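Local coordinates for L-talarate/galactarate dehydratase (Salmonella typhimurium, PDB 2PP1), which catalyses the magnesium-dependent dehydration of L-talarate and galactarate to 5-keto-4-deoxy-D-glucarate and, in competition with this, the epimerisation of L-talarate to galactarate, at residues K48-R53 / V198-C203; F78-R83 / A302-G307; W250-L255 / T276-T281; A326-M331 / W346-E351. One frame throughout, in Å; residues are numbered along the deposited sequence.

Contact 1 of 4, residues K48-R53 / V198-C203; sequences KVLTGR and VGQPNC. With LLH ((2R,3S,4R)-2,3,4-trihydroxy-5-(hydroxyamino)-5-oxopentanoic acid), chain H.
Leu50, at the end of helix 47-50, meets Gln200 and Pro201 of the loop after strand 194-197 by van der Waals packing, partly apolar and partly of the proline ring on a backbone carbonyl. The methyl CD2 of Leu50 rests 3.6 Å from CB of Gln200, the two side chains running slantwise to one another. The proline ring comes in at the helix end, its CG 3.6 Å from the carbonyl O of Leu50 and its CD 4.1 Å from the CB of Leu50. A compact ring without a polar end suits this place beside a leucine. The methyl CG2 of Thr51 lies 4.0 Å from the backbone O of Gly199, while its hydroxyl OG1 bonds back to the backbone O of Ala47.

NE2 of Gln200 bonds to OD1 of Asp206 in helix 203-217, while its CB and, more distantly, its OE1 face Leu50 CD2. The helix stops at Gly52 in a Schellman motif, with Gly52 N bonded to Val49 O at 3.0 Å; glycine fits the positive phi of 85°.

Lys48 is one of the residues that hold the ligand, its NZ donating to the carboxylate oxygen O5B of LLH at 2.9 Å. Bends at chi3 (-80°) and chi4 (63°) curl the chain to that oxygen, and NZ also forms a salt bridge with Asp46 and a hydrogen bond with Gln54.

Substrate-binding Lys48 thus sits on a short helix of the N-terminal capping domain, which packs on a loop at the C-terminal end of a barrel strand, the interdomain arrangement of the enolase superfamily.

Contact 2 of 4, residues F78-R83 / A302-G307; sequences FSYSKR and APRVGG. With LLH ((2R,3S,4R)-2,3,4-trihydroxy-5-(hydroxyamino)-5-oxopentanoic acid), chain H.
The interface between the N-terminal capping domain and the barrel domain of the enolase superfamily is built here from strand 74-81 and the short, weakly bonded helix 302-305. Pro303 is pressed against the strand: its CB lies 3.7 Å from CA of Ser79 and 3.8 Å from CD2 of the Tyr80 ring. Its compact, apolar ring lets backbones come close, the CA atoms of Ser79 and Pro303 being 4.5 Å apart.

Tyr80 reaches on to Arg304. Its OH stands over one face of the guanidinium, 3.2 Å from CZ, and the ring and guanidinium planes are inclined by 53°. The hydroxyl's hydrogen-bond partner is Asp301, whereas NH1 of Arg304 bonds to the backbone O of Glu278. Tyrosine suits the position because its ring packs on proline while its OH meets Asp301, the residue thought to raise the basicity of the catalytic histidine.

Further along the chain, Lys82 and Arg83 bind the ligand. The chain of Lys82, extended beyond CG, carries NZ to LLH O2 at 2.8 Å, with a weak bond to O4. At its edge, the Arg83 guanidinium donates from NH1 to the carboxylate oxygen O5B of LLH, 3.0 Å away and nearly straight at 165°.

Contact 3 of 4, residues W250-L255 / T276-T281; sequences WIEEPL and TGEMLT. With MG (magnesium ion), chain G; LLH ((2R,3S,4R)-2,3,4-trihydroxy-5-(hydroxyamino)-5-oxopentanoic acid), chain H.
The backbones come nearest where Glu253, just past strand 251-252, faces Thr276 with CA atoms 5.0 Å apart, and beyond Thr276 the chain folds into a type I turn from Gly277 to Leu280. Glu252 and Glu278 converge on the magnesium ion, bound by Glu252 OE2 at 2.4 Å and by Glu278 OE1 at 2.2 Å. Their carboxylates are turned 66° against each other, and these two oxygens approach to 3.3 Å as ligands of one cation, whose charge probably offsets their repulsion. O1 and ON of LLH, a water and Asp226 complete the site.

The other oxygen of Glu252, OE1, is gripped by Lys195, Gln299 and a bent bond from Trp250 NE1, which together with the metal on OE2 hold the carboxylate's rotation. Glu253 lies across Glu278 with its carboxylate nearly parallel, 15° apart, and its OE2 is 3.3 Å from CG of Met279. One water receives N-H from Met279 and, weakly, from Gly277, and donates to Glu253 OE2 at 2.6 Å; another links Glu252 OE2 to Glu278 N. Glutamate is long enough to reach the shared ion.

Strands 251-252 and 274-276 are parallel neighbours in the barrel sheet, joined through helix 260-269, while helix 283-291 packs on Thr276 and Leu280.

Contact 4 of 4, residues A326-M331 / W346-E351; sequences APHFAM and WLEHFE. With LLH ((2R,3S,4R)-2,3,4-trihydroxy-5-(hydroxyamino)-5-oxopentanoic acid), chain H.
The rings of Phe329 and Phe350 meet in a T-shaped stack: the edge of Phe329 is directed at one face of Phe350, with centroids 5.0 Å apart and planes at 86°. At the edge of Phe350 lies N of LLH, and Lys82 of the capping domain makes cation-pi contacts with both rings. The CB of Phe329 covers part of one face of the His328 imidazole. These groups stand at the C-terminal mouth of the barrel, on the loop after strand 324-325 and at the end of strand 346-349, where enolase-superfamily enzymes place their catalytic residues.

Glu348 joins the two segments. With CG anti to the backbone N, its extended chain carries the carboxylate alongside His328, whose ring plane is turned 74° from it. OE1 accepts the backbone N-H of Phe329 at 2.9 Å, on its anti side and 35° out of the carboxylate plane, while OE2 is held by Lys195 and Thr167. A glutamate can thus fix the catalytic loop with one oxygen and bring the other within 2.7 Å of ON of LLH.

The unbranched, apolar chain of Met331 runs along the strand. Its CB packs on CG of Leu347 at 4.0 Å and its SD approaches the His349 ring obliquely. A water bridges Pro327 O and Phe329 O to Glu348 N.

His328, the proton donor/acceptor, has ND1 bonded to Asp301; at the ring edge its NE2 shares a hydrogen bond of 2.7 Å with LLH O2.

All four contacts touch the same ligand, which lies between the capping domain and the mouth of the barrel. Contacts 1 and 2 join the two domains and cross along the chain, with centres 24 Å apart; Lys48 and Arg83 come together at the ligand carboxylate. Contact 3 is nested inside the loop closed by contact 2, and contact 4 follows both. Contacts 3 and 4 belong to the barrel alone, with centres 13 Å apart, the first supplying metal ligands and the second the catalytic histidine. Arg304 ties contact 2 to contact 3, and Tyr80 packs on contact 4, so distant parts of the sequence enclose one active site.

Contact 1 of 4, residues K48-R53 / V198-C203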
# COMPACT_ATOMS: atom_id res chain seq x y z
N LYS A 48 -30.19 14.70 -10.39
CA LYS A 48 -30.07 14.15 -11.74
C LYS A 48 -31.45 13.83 -12.32
O LYS A 48 -31.65 13.84 -13.53
CB LYS A 48 -29.20 12.88 -11.73
CG LYS A 48 -27.75 13.13 -11.34
CD LYS A 48 -26.90 11.86 -11.40
CE LYS A 48 -27.06 10.96 -10.17
NZ LYS A 48 -28.44 10.44 -10.01
N VAL A 49 -32.40 13.55 -11.44
CA VAL A 49 -33.75 13.23 -11.85
C VAL A 49 -34.54 14.52 -12.07
O VAL A 49 -35.29 14.63 -13.04
CB VAL A 49 -34.47 12.37 -10.80
CG1 VAL A 49 -35.92 12.16 -11.20
CG2 VAL A 49 -33.75 11.04 -10.66
N LEU A 50 -34.36 15.49 -11.18
CA LEU A 50 -35.09 16.73 -11.30
C LEU A 50 -34.65 17.59 -12.49
O LEU A 50 -35.38 18.48 -12.90
CB LEU A 50 -35.02 17.54 -10.00
CG LEU A 50 -36.07 17.17 -8.94
CD1 LEU A 50 -35.85 15.74 -8.46
CD2 LEU A 50 -35.99 18.14 -7.76
N THR A 51 -33.47 17.32 -13.05
CA THR A 51 -33.01 18.08 -14.21
C THR A 51 -33.35 17.30 -15.48
O THR A 51 -33.07 17.75 -16.59
CB THR A 51 -31.47 18.31 -14.21
OG1 THR A 51 -30.80 17.05 -14.22
CG2 THR A 51 -31.05 19.13 -12.99
N GLY A 52 -33.93 16.12 -15.31
CA GLY A 52 -34.29 15.30 -16.45
C GLY A 52 -33.20 14.41 -17.02
O GLY A 52 -33.40 13.74 -18.04
N ARG A 53 -32.03 14.38 -16.39
CA ARG A 53 -30.95 13.53 -16.89
C ARG A 53 -31.25 12.04 -16.70
O ARG A 53 -30.82 11.21 -17.50
CB ARG A 53 -29.64 13.87 -16.18
CG ARG A 53 -29.11 15.26 -16.47
CD ARG A 53 -28.66 15.38 -17.91
NE ARG A 53 -28.15 16.72 -18.20
CZ ARG A 53 -27.61 17.08 -19.37
NH1 ARG A 53 -27.50 16.20 -20.36
NH2 ARG A 53 -27.19 18.32 -19.54
N VAL A 198 -28.99 18.74 -3.23
CA VAL A 198 -29.36 20.03 -3.81
C VAL A 198 -29.08 19.97 -5.30
O VAL A 198 -28.80 18.89 -5.84
CB VAL A 198 -28.56 21.21 -3.19
CG1 VAL A 198 -28.88 21.31 -1.70
CG2 VAL A 198 -27.06 21.01 -3.40
N GLY A 199 -29.16 21.10 -5.99
CA GLY A 199 -28.89 21.10 -7.41
C GLY A 199 -30.11 21.00 -8.29
O GLY A 199 -29.99 20.70 -9.48
N GLN A 200 -31.30 21.24 -7.73
CA GLN A 200 -32.50 21.20 -8.54
C GLN A 200 -32.64 22.52 -9.31
O GLN A 200 -32.04 23.53 -8.95
CB GLN A 200 -33.73 20.99 -7.67
CG GLN A 200 -34.04 22.15 -6.73
CD GLN A 200 -35.32 21.92 -5.96
OE1 GLN A 200 -36.41 21.87 -6.53
NE2 GLN A 200 -35.20 21.78 -4.65
N PRO A 201 -33.41 22.52 -10.41
CA PRO A 201 -33.60 23.73 -11.21
C PRO A 201 -33.94 24.95 -10.34
O PRO A 201 -33.35 26.01 -10.51
CB PRO A 201 -34.74 23.34 -12.15
CG PRO A 201 -34.46 21.89 -12.39
CD PRO A 201 -34.14 21.38 -11.00
N ASN A 202 -34.88 24.78 -9.42
CA ASN A 202 -35.28 25.88 -8.54
C ASN A 202 -34.23 26.09 -7.44
O ASN A 202 -34.30 25.49 -6.38
CB ASN A 202 -36.63 25.58 -7.89
CG ASN A 202 -37.21 26.78 -7.15
OD1 ASN A 202 -36.47 27.62 -6.65
ND2 ASN A 202 -38.52 26.84 -7.07
N CYS A 203 -33.26 26.96 -7.71
CA CYS A 203 -32.20 27.24 -6.75
C CYS A 203 -32.72 27.74 -5.42
O CYS A 203 -32.24 27.34 -4.36
CB CYS A 203 -31.21 28.26 -7.32
SG CYS A 203 -30.18 27.63 -8.64
O5A LLH H . -30.02 8.32 -6.66
C5 LLH H . -28.84 8.08 -6.99
O5B LLH H . -28.39 8.16 -8.17
C4 LLH H . -27.85 7.65 -5.90
O4 LLH H . -28.53 7.31 -4.70
C3 LLH H . -26.84 8.79 -5.66
O3 LLH H . -27.54 10.00 -5.33
C2 LLH H . -25.84 8.47 -4.52
O2 LLH H . -25.03 7.40 -5.02
C1 LLH H . -24.94 9.65 -4.10
O1 LLH H . -24.48 10.44 -4.90
N LLH H . -24.70 9.76 -2.77
ON LLH H . -23.63 10.47 -2.25

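Contact 2 of 4, residues F78-R83 / A302-G307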
# COMPACT_ATOMS: atom_id res chain seq x y z
N PHE A 78 -18.28 -7.64 -3.15
CA PHE A 78 -19.29 -7.23 -4.11
C PHE A 78 -19.06 -5.85 -4.73
O PHE A 78 -18.24 -5.05 -4.25
CB PHE A 78 -20.66 -7.23 -3.43
CG PHE A 78 -20.85 -6.11 -2.43
CD1 PHE A 78 -21.32 -4.86 -2.84
CD2 PHE A 78 -20.53 -6.29 -1.09
CE1 PHE A 78 -21.46 -3.81 -1.92
CE2 PHE A 78 -20.66 -5.25 -0.16
CZ PHE A 78 -21.13 -4.01 -0.58
N SER A 79 -19.76 -5.60 -5.83
CA SER A 79 -19.75 -4.30 -6.49
C SER A 79 -21.24 -4.08 -6.75
O SER A 79 -22.07 -4.92 -6.36
CB SER A 79 -18.92 -4.29 -7.79
OG SER A 79 -19.50 -5.09 -8.80
N TYR A 80 -21.60 -2.98 -7.40
CA TYR A 80 -23.00 -2.70 -7.60
C TYR A 80 -23.17 -1.74 -8.75
O TYR A 80 -22.20 -1.25 -9.32
CB TYR A 80 -23.57 -2.03 -6.35
CG TYR A 80 -23.07 -0.59 -6.21
CD1 TYR A 80 -23.78 0.48 -6.77
CD2 TYR A 80 -21.84 -0.31 -5.60
CE1 TYR A 80 -23.27 1.79 -6.73
CE2 TYR A 80 -21.33 0.99 -5.55
CZ TYR A 80 -22.04 2.03 -6.13
OH TYR A 80 -21.53 3.32 -6.11
N SER A 81 -24.42 -1.47 -9.07
CA SER A 81 -24.74 -0.51 -10.11
C SER A 81 -26.08 0.13 -9.80
O SER A 81 -27.05 -0.57 -9.47
CB SER A 81 -24.80 -1.18 -11.49
OG SER A 81 -25.11 -0.21 -12.47
N LYS A 82 -26.12 1.45 -9.86
CA LYS A 82 -27.36 2.18 -9.64
C LYS A 82 -27.74 2.58 -11.05
O LYS A 82 -27.11 3.44 -11.66
CB LYS A 82 -27.13 3.41 -8.75
CG LYS A 82 -26.76 3.05 -7.31
CD LYS A 82 -26.70 4.28 -6.39
CE LYS A 82 -26.26 3.89 -4.97
NZ LYS A 82 -26.20 5.04 -4.02
N ARG A 83 -28.77 1.89 -11.57
CA ARG A 83 -29.29 2.04 -12.93
C ARG A 83 -28.48 1.08 -13.80
O ARG A 83 -27.79 0.21 -13.27
CB ARG A 83 -29.20 3.49 -13.42
CG ARG A 83 -30.12 4.43 -12.63
CD ARG A 83 -30.20 5.83 -13.21
NE ARG A 83 -31.11 6.66 -12.42
CZ ARG A 83 -30.80 7.22 -11.25
NH1 ARG A 83 -29.59 7.04 -10.72
NH2 ARG A 83 -31.69 7.96 -10.59
N ALA A 302 -14.74 2.09 -3.76
CA ALA A 302 -14.02 0.85 -4.05
C ALA A 302 -14.67 0.02 -5.17
O ALA A 302 -14.00 -0.39 -6.13
CB ALA A 302 -13.87 0.01 -2.78
N PRO A 303 -15.98 -0.24 -5.07
CA PRO A 303 -16.62 -1.02 -6.13
C PRO A 303 -16.45 -0.36 -7.50
O PRO A 303 -16.11 -1.02 -8.48
CB PRO A 303 -18.08 -1.07 -5.69
CG PRO A 303 -17.93 -1.13 -4.17
CD PRO A 303 -16.88 -0.07 -3.92
N ARG A 304 -16.67 0.95 -7.55
CA ARG A 304 -16.57 1.70 -8.80
C ARG A 304 -15.19 1.78 -9.42
O ARG A 304 -15.07 1.74 -10.65
CB ARG A 304 -17.10 3.13 -8.62
CG ARG A 304 -18.61 3.23 -8.45
CD ARG A 304 -19.20 4.14 -9.50
NE ARG A 304 -20.66 4.21 -9.45
CZ ARG A 304 -21.35 5.11 -8.76
NH1 ARG A 304 -20.71 6.02 -8.03
NH2 ARG A 304 -22.67 5.13 -8.83
N VAL A 305 -14.14 1.89 -8.60
CA VAL A 305 -12.78 2.03 -9.13
C VAL A 305 -12.03 0.72 -9.40
O VAL A 305 -10.88 0.74 -9.84
CB VAL A 305 -11.90 2.92 -8.20
CG1 VAL A 305 -12.53 4.28 -8.03
CG2 VAL A 305 -11.72 2.25 -6.83
N GLY A 306 -12.67 -0.41 -9.13
CA GLY A 306 -12.00 -1.67 -9.39
C GLY A 306 -11.65 -2.47 -8.14
O GLY A 306 -10.92 -3.46 -8.24
N GLY A 307 -12.16 -2.06 -6.98
CA GLY A 307 -11.88 -2.79 -5.76
C GLY A 307 -11.01 -2.12 -4.71
O GLY A 307 -10.66 -0.94 -4.79
O5A LLH H . -30.02 8.32 -6.66
C5 LLH H . -28.84 8.08 -6.99
O5B LLH H . -28.39 8.16 -8.17
C4 LLH H . -27.85 7.65 -5.90
O4 LLH H . -28.53 7.31 -4.70
C3 LLH H . -26.84 8.79 -5.66
O3 LLH H . -27.54 10.00 -5.33
C2 LLH H . -25.84 8.47 -4.52
O2 LLH H . -25.03 7.40 -5.02
C1 LLH H . -24.94 9.65 -4.10
O1 LLH H . -24.48 10.44 -4.90
N LLH H . -24.70 9.76 -2.77
ON LLH H . -23.63 10.47 -2.25

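Contact 3 of 4, residues W250-L255 / T276-T281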
# COMPACT_ATOMS: atom_id res chain seq x y z
N TRP A 250 -18.85 20.32 3.56
CA TRP A 250 -18.45 20.32 2.16
C TRP A 250 -19.63 20.47 1.20
O TRP A 250 -20.79 20.28 1.58
CB TRP A 250 -17.66 19.05 1.80
CG TRP A 250 -18.46 17.77 1.70
CD1 TRP A 250 -19.49 17.51 0.83
CD2 TRP A 250 -18.28 16.57 2.46
NE1 TRP A 250 -19.95 16.22 1.01
CE2 TRP A 250 -19.22 15.63 2.01
CE3 TRP A 250 -17.40 16.20 3.50
CZ2 TRP A 250 -19.31 14.33 2.55
CZ3 TRP A 250 -17.49 14.91 4.04
CH2 TRP A 250 -18.45 14.00 3.56
N ILE A 251 -19.31 20.82 -0.03
CA ILE A 251 -20.28 20.94 -1.12
C ILE A 251 -19.78 19.84 -2.04
O ILE A 251 -18.62 19.85 -2.46
CB ILE A 251 -20.19 22.32 -1.82
CG1 ILE A 251 -20.55 23.43 -0.83
CG2 ILE A 251 -21.14 22.35 -3.02
CD1 ILE A 251 -20.30 24.84 -1.36
N GLU A 252 -20.64 18.89 -2.35
CA GLU A 252 -20.24 17.74 -3.16
C GLU A 252 -20.74 17.78 -4.59
O GLU A 252 -21.87 18.18 -4.86
CB GLU A 252 -20.74 16.46 -2.47
CG GLU A 252 -20.40 15.18 -3.19
CD GLU A 252 -20.71 13.96 -2.34
OE1 GLU A 252 -20.94 14.13 -1.12
OE2 GLU A 252 -20.71 12.83 -2.88
N GLU A 253 -19.90 17.30 -5.50
CA GLU A 253 -20.22 17.27 -6.93
C GLU A 253 -20.99 18.48 -7.43
O GLU A 253 -22.08 18.34 -8.00
CB GLU A 253 -21.00 16.00 -7.29
CG GLU A 253 -20.18 14.74 -7.14
CD GLU A 253 -20.72 13.60 -7.96
OE1 GLU A 253 -21.84 13.13 -7.69
OE2 GLU A 253 -20.01 13.17 -8.89
N PRO A 254 -20.45 19.68 -7.24
CA PRO A 254 -21.16 20.87 -7.72
C PRO A 254 -21.25 20.87 -9.24
O PRO A 254 -22.20 21.39 -9.82
CB PRO A 254 -20.31 22.03 -7.20
CG PRO A 254 -18.92 21.44 -7.21
CD PRO A 254 -19.18 20.06 -6.60
N LEU A 255 -20.26 20.25 -9.88
CA LEU A 255 -20.19 20.21 -11.34
C LEU A 255 -19.97 18.82 -11.90
O LEU A 255 -19.79 17.85 -11.15
CB LEU A 255 -19.04 21.09 -11.83
CG LEU A 255 -18.95 22.50 -11.25
CD1 LEU A 255 -17.57 23.09 -11.55
CD2 LEU A 255 -20.06 23.36 -11.83
N THR A 276 -15.60 15.58 -4.32
CA THR A 276 -16.01 14.94 -5.57
C THR A 276 -15.25 13.64 -5.83
O THR A 276 -14.29 13.32 -5.12
CB THR A 276 -15.78 15.86 -6.79
OG1 THR A 276 -16.48 15.34 -7.92
CG2 THR A 276 -14.31 15.93 -7.14
N GLY A 277 -15.69 12.88 -6.83
CA GLY A 277 -15.00 11.65 -7.18
C GLY A 277 -15.78 10.34 -7.18
O GLY A 277 -15.34 9.33 -7.75
N GLU A 278 -16.95 10.33 -6.56
CA GLU A 278 -17.74 9.09 -6.49
C GLU A 278 -18.00 8.43 -7.85
O GLU A 278 -18.10 7.21 -7.94
CB GLU A 278 -19.08 9.36 -5.84
CG GLU A 278 -20.05 9.99 -6.80
CD GLU A 278 -21.43 10.00 -6.24
OE1 GLU A 278 -21.63 10.65 -5.20
OE2 GLU A 278 -22.31 9.34 -6.82
N MET A 279 -18.13 9.24 -8.90
CA MET A 279 -18.43 8.70 -10.23
C MET A 279 -17.22 8.16 -10.99
O MET A 279 -17.38 7.47 -11.99
CB MET A 279 -19.13 9.76 -11.09
CG MET A 279 -20.40 10.34 -10.49
SD MET A 279 -21.66 9.10 -10.13
CE MET A 279 -21.94 8.40 -11.78
N LEU A 280 -16.02 8.47 -10.51
CA LEU A 280 -14.81 8.01 -11.20
C LEU A 280 -14.67 6.50 -11.11
O LEU A 280 -15.03 5.88 -10.11
CB LEU A 280 -13.58 8.73 -10.62
CG LEU A 280 -13.72 10.26 -10.64
CD1 LEU A 280 -12.44 10.92 -10.13
CD2 LEU A 280 -14.04 10.74 -12.04
N THR A 281 -14.14 5.90 -12.17
CA THR A 281 -14.02 4.45 -12.22
C THR A 281 -12.61 3.87 -12.38
O THR A 281 -12.42 2.88 -13.08
CB THR A 281 -14.91 3.88 -13.35
OG1 THR A 281 -14.39 4.29 -14.62
CG2 THR A 281 -16.32 4.42 -13.22
MG MG G . -22.76 11.98 -3.84
O5A LLH H . -30.02 8.32 -6.66
C5 LLH H . -28.84 8.08 -6.99
O5B LLH H . -28.39 8.16 -8.17
C4 LLH H . -27.85 7.65 -5.90
O4 LLH H . -28.53 7.31 -4.70
C3 LLH H . -26.84 8.79 -5.66
O3 LLH H . -27.54 10.00 -5.33
C2 LLH H . -25.84 8.47 -4.52
O2 LLH H . -25.03 7.40 -5.02
C1 LLH H . -24.94 9.65 -4.10
O1 LLH H . -24.48 10.44 -4.90
N LLH H . -24.70 9.76 -2.77
ON LLH H . -23.63 10.47 -2.25
O HOH W 1 -18.55 12.43 -5.04
O HOH W 2 -17.61 12.12 -9.20
O HOH W 3 -22.37 13.12 -5.49

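Contact 4 of 4, residues A326-M331 / W346-E351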
# COMPACT_ATOMS: atom_id res chain seq x y z
N ALA A 326 -13.54 10.85 2.05
CA ALA A 326 -14.95 10.64 2.36
C ALA A 326 -15.45 9.69 1.28
O ALA A 326 -16.02 10.11 0.27
CB ALA A 326 -15.72 11.95 2.32
N PRO A 327 -15.24 8.38 1.47
CA PRO A 327 -15.66 7.34 0.52
C PRO A 327 -17.16 7.42 0.25
O PRO A 327 -17.92 7.81 1.13
CB PRO A 327 -15.27 6.04 1.22
CG PRO A 327 -14.07 6.46 2.05
CD PRO A 327 -14.54 7.77 2.62
N HIS A 328 -17.56 7.03 -0.95
CA HIS A 328 -18.98 7.07 -1.33
C HIS A 328 -19.70 5.74 -1.23
O HIS A 328 -19.21 4.72 -1.72
CB HIS A 328 -19.09 7.61 -2.76
CG HIS A 328 -20.40 7.31 -3.42
ND1 HIS A 328 -20.61 6.19 -4.19
CD2 HIS A 328 -21.57 8.00 -3.45
CE1 HIS A 328 -21.84 6.20 -4.67
NE2 HIS A 328 -22.44 7.29 -4.23
N PHE A 329 -20.86 5.75 -0.57
CA PHE A 329 -21.70 4.56 -0.46
C PHE A 329 -20.96 3.38 0.18
O PHE A 329 -20.00 3.58 0.94
CB PHE A 329 -22.19 4.20 -1.87
CG PHE A 329 -23.39 3.27 -1.91
CD1 PHE A 329 -24.55 3.57 -1.20
CD2 PHE A 329 -23.38 2.13 -2.71
CE1 PHE A 329 -25.68 2.74 -1.29
CE2 PHE A 329 -24.49 1.30 -2.81
CZ PHE A 329 -25.65 1.60 -2.10
N ALA A 330 -21.42 2.17 -0.13
CA ALA A 330 -20.83 0.92 0.38
C ALA A 330 -20.08 1.03 1.70
O ALA A 330 -18.90 0.66 1.79
CB ALA A 330 -19.90 0.32 -0.69
N MET A 331 -20.76 1.52 2.73
CA MET A 331 -20.11 1.66 4.03
C MET A 331 -19.59 0.32 4.56
O MET A 331 -18.60 0.28 5.30
CB MET A 331 -21.08 2.28 5.04
CG MET A 331 -22.33 1.46 5.29
SD MET A 331 -23.51 2.35 6.30
CE MET A 331 -24.62 0.95 6.82
N TRP A 346 -14.65 10.57 6.75
CA TRP A 346 -16.09 10.53 6.96
C TRP A 346 -16.61 9.29 6.26
O TRP A 346 -16.08 8.90 5.22
CB TRP A 346 -16.79 11.76 6.37
CG TRP A 346 -16.83 12.94 7.26
CD1 TRP A 346 -15.92 13.97 7.31
CD2 TRP A 346 -17.81 13.23 8.27
NE1 TRP A 346 -16.29 14.88 8.27
CE2 TRP A 346 -17.44 14.45 8.88
CE3 TRP A 346 -18.96 12.57 8.71
CZ2 TRP A 346 -18.18 15.02 9.91
CZ3 TRP A 346 -19.71 13.14 9.74
CH2 TRP A 346 -19.31 14.36 10.33
N LEU A 347 -17.65 8.69 6.82
CA LEU A 347 -18.26 7.49 6.24
C LEU A 347 -19.69 7.85 5.87
O LEU A 347 -20.38 8.52 6.63
CB LEU A 347 -18.24 6.35 7.25
CG LEU A 347 -18.75 4.99 6.78
CD1 LEU A 347 -17.75 4.39 5.82
CD2 LEU A 347 -18.93 4.06 8.00
N GLU A 348 -20.13 7.41 4.70
CA GLU A 348 -21.49 7.71 4.23
C GLU A 348 -22.47 6.58 4.56
O GLU A 348 -22.21 5.42 4.26
CB GLU A 348 -21.47 7.98 2.73
CG GLU A 348 -22.84 8.21 2.10
CD GLU A 348 -22.75 8.80 0.68
OE1 GLU A 348 -21.82 8.44 -0.08
OE2 GLU A 348 -23.62 9.61 0.31
N HIS A 349 -23.59 6.94 5.16
CA HIS A 349 -24.59 5.95 5.54
C HIS A 349 -25.86 5.90 4.69
O HIS A 349 -26.44 6.93 4.32
CB HIS A 349 -25.00 6.15 7.01
CG HIS A 349 -26.24 5.38 7.39
ND1 HIS A 349 -27.51 5.83 7.09
CD2 HIS A 349 -26.39 4.17 7.98
CE1 HIS A 349 -28.39 4.92 7.48
NE2 HIS A 349 -27.74 3.91 8.02
N PHE A 350 -26.26 4.67 4.37
CA PHE A 350 -27.47 4.34 3.63
C PHE A 350 -27.88 3.06 4.34
O PHE A 350 -27.01 2.30 4.78
CB PHE A 350 -27.18 3.98 2.16
CG PHE A 350 -27.06 5.16 1.23
CD1 PHE A 350 -25.87 5.89 1.15
CD2 PHE A 350 -28.11 5.49 0.38
CE1 PHE A 350 -25.74 6.93 0.24
CE2 PHE A 350 -27.99 6.54 -0.53
CZ PHE A 350 -26.80 7.26 -0.61
N GLU A 351 -29.18 2.79 4.45
CA GLU A 351 -29.62 1.55 5.11
C GLU A 351 -29.93 0.50 4.05
O GLU A 351 -30.16 -0.66 4.36
CB GLU A 351 -30.88 1.81 5.95
CG GLU A 351 -32.10 2.24 5.14
CD GLU A 351 -32.20 3.75 4.97
OE1 GLU A 351 -31.17 4.40 4.71
OE2 GLU A 351 -33.32 4.29 5.11
O5A LLH H . -30.02 8.32 -6.66
C5 LLH H . -28.84 8.08 -6.99
O5B LLH H . -28.39 8.16 -8.17
C4 LLH H . -27.85 7.65 -5.90
O4 LLH H . -28.53 7.31 -4.70
C3 LLH H . -26.84 8.79 -5.66
O3 LLH H . -27.54 10.00 -5.33
C2 LLH H . -25.84 8.47 -4.52
O2 LLH H . -25.03 7.40 -5.02
C1 LLH H . -24.94 9.65 -4.10
O1 LLH H . -24.48 10.44 -4.90
N LLH H . -24.70 9.76 -2.77
ON LLH H . -23.63 10.47 -2.25
O HOH W 4 -18.79 5.86 2.62
O HOH W 5 -23.35 3.57 2.22